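Local coordinates for S-M checkpoint control protein RAD4 (Schizosaccharomyces pombe, PDB 4BMD) that acts as an essential scaffold in DNA replication and in the checkpoint that couples S and M phases, binding phosphorylated crb2 through the first two of its BRCT domains, at residues Trp180-Ile183 with Phe188-Gln191. Residues are numbered along the deposited sequence; the frame is centred on the assembly and turned at random.
Sequences WNII and FIDQ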
loop_
_atom_site.group_PDB
_atom_site.type_symbol
_atom_site.label_atom_id
_atom_site.label_comp_id
_atom_site.label_asym_id
_atom_site.label_seq_id
_atom_site.Cartn_x
_atom_site.Cartn_y
_atom_site.Cartn_z
ATOM N N TRP A 180 -8.447 -4.660 -0.020
ATOM C CA TRP A 180 -8.165 -4.187 1.332
ATOM C C TRP A 180 -8.414 -5.294 2.352
ATOM O O TRP A 180 -7.679 -5.421 3.332
ATOM C CB TRP A 180 -9.001 -2.951 1.688
ATOM C CG TRP A 180 -8.784 -1.742 0.812
ATOM C CD1 TRP A 180 -9.753 -0.938 0.283
ATOM C CD2 TRP A 180 -7.529 -1.196 0.371
ATOM N NE1 TRP A 180 -9.184 0.072 -0.454
ATOM C CE2 TRP A 180 -7.821 -0.065 -0.419
ATOM C CE3 TRP A 180 -6.190 -1.553 0.565
ATOM C CZ2 TRP A 180 -6.825 0.708 -1.014
ATOM C CZ3 TRP A 180 -5.203 -0.784 -0.029
ATOM C CH2 TRP A 180 -5.527 0.333 -0.808
ATOM N N ASN A 181 -9.449 -6.093 2.115
ATOM C CA ASN A 181 -9.762 -7.218 2.989
ATOM C C ASN A 181 -8.654 -8.264 2.987
ATOM O O ASN A 181 -8.341 -8.847 4.023
ATOM C CB ASN A 181 -11.091 -7.864 2.594
ATOM C CG ASN A 181 -12.277 -6.954 2.845
ATOM O OD1 ASN A 181 -12.235 -6.086 3.717
ATOM N ND2 ASN A 181 -13.345 -7.149 2.079
ATOM N N ILE A 182 -8.065 -8.498 1.819
ATOM C CA ILE A 182 -6.951 -9.432 1.698
ATOM C C ILE A 182 -5.718 -8.898 2.425
ATOM O O ILE A 182 -5.061 -9.625 3.170
ATOM C CB ILE A 182 -6.606 -9.709 0.221
ATOM C CG1 ILE A 182 -7.769 -10.430 -0.466
ATOM C CG2 ILE A 182 -5.328 -10.530 0.106
ATOM C CD1 ILE A 182 -7.489 -10.808 -1.903
ATOM N N ILE A 183 -5.419 -7.621 2.207
ATOM C CA ILE A 183 -4.281 -6.968 2.846
ATOM C C ILE A 183 -4.407 -6.977 4.366
ATOM O O ILE A 183 -3.468 -7.346 5.073
ATOM C CB ILE A 183 -4.138 -5.507 2.367
ATOM C CG1 ILE A 183 -3.770 -5.463 0.886
ATOM C CG2 ILE A 183 -3.091 -4.775 3.186
ATOM C CD1 ILE A 183 -2.438 -6.090 0.578
ATOM N N PHE A 188 -5.796 -14.608 1.237
ATOM C CA PHE A 188 -6.375 -14.388 -0.083
ATOM C C PHE A 188 -7.851 -14.782 -0.122
ATOM O O PHE A 188 -8.291 -15.659 0.620
ATOM C CB PHE A 188 -5.589 -15.166 -1.140
ATOM C CG PHE A 188 -5.920 -14.778 -2.552
ATOM C CD1 PHE A 188 -5.401 -13.618 -3.106
ATOM C CD2 PHE A 188 -6.740 -15.578 -3.331
ATOM C CE1 PHE A 188 -5.698 -13.259 -4.408
ATOM C CE2 PHE A 188 -7.042 -15.225 -4.634
ATOM C CZ PHE A 188 -6.521 -14.063 -5.173
ATOM N N ILE A 189 -8.609 -14.121 -0.992
ATOM C CA ILE A 189 -10.037 -14.383 -1.126
ATOM C C ILE A 189 -10.379 -14.796 -2.556
ATOM O O ILE A 189 -10.308 -13.986 -3.479
ATOM C CB ILE A 189 -10.866 -13.146 -0.729
ATOM C CG1 ILE A 189 -10.523 -12.713 0.698
ATOM C CG2 ILE A 189 -12.354 -13.429 -0.862
ATOM C CD1 ILE A 189 -11.169 -11.411 1.112
ATOM N N ASP A 190 -10.754 -16.061 -2.729
ATOM C CA ASP A 190 -11.032 -16.615 -4.053
ATOM C C ASP A 190 -12.329 -16.090 -4.663
ATOM O O ASP A 190 -12.427 -15.932 -5.879
ATOM C CB ASP A 190 -11.073 -18.144 -3.995
ATOM C CG ASP A 190 -9.740 -18.747 -3.611
ATOM O OD1 ASP A 190 -8.699 -18.125 -3.912
ATOM O OD2 ASP A 190 -9.731 -19.842 -3.011
ATOM N N GLN A 191 -13.323 -15.830 -3.821
ATOM C CA GLN A 191 -14.617 -15.351 -4.300
ATOM C C GLN A 191 -14.686 -13.829 -4.309
ATOM O O GLN A 191 -14.646 -13.193 -3.257
ATOM C CB GLN A 191 -15.755 -15.920 -3.451
ATOM C CG GLN A 191 -16.013 -17.405 -3.657
ATOM C CD GLN A 191 -15.031 -18.286 -2.912
ATOM O OE1 GLN A 191 -14.224 -17.802 -2.116
ATOM N NE2 GLN A 191 -15.094 -19.588 -3.164
#
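The backbone O of I189 accepts a hydrogen bond from the indole NE1 of W178, near the start of helix 177-185, while the I189 side chain packs on I182 one turn further along. This is the last helix of the fourth BRCT domain in a chain that holds BRCT3 and BRCT4, and the chain leaving its C-terminal end doubles back along its flank. No hydrogen bond joins 180-183 to 188-191; the contact is apolar. I182 is the buried centre. With CD1 anti to CA (chi2 -177°), its ethyl branch extends fully from the helix: CG1 meets CG1 of I189 at 3.8 Å, and CD1 comes up on the N-H side of the 188-189 peptide, 3.6 Å from I189 N. The same methyl approaches the F188 ring obliquely, 3.7 Å from CD1 of that ring, and the branch methyl CG2 sits 4.0 Å from CA of F188. Trimming I182 to an alanine would probably open a gap beside the I189 amide and cost the F188 ring and the I189 side chain the methyl and methylene they pack on. Next to it, I189 CD1 rests 3.8 Å from CB of N181, whose backbone O is hydrogen-bonded to S185 OG. Alongside I182, F188 holds its ring anti to its own backbone N (chi1 -168°), where it meets Y106 and packs edge-to-face with F107. At the rim of that ring, in its plane, D190 OD1 comes within 3.3 Å of F188 CD2.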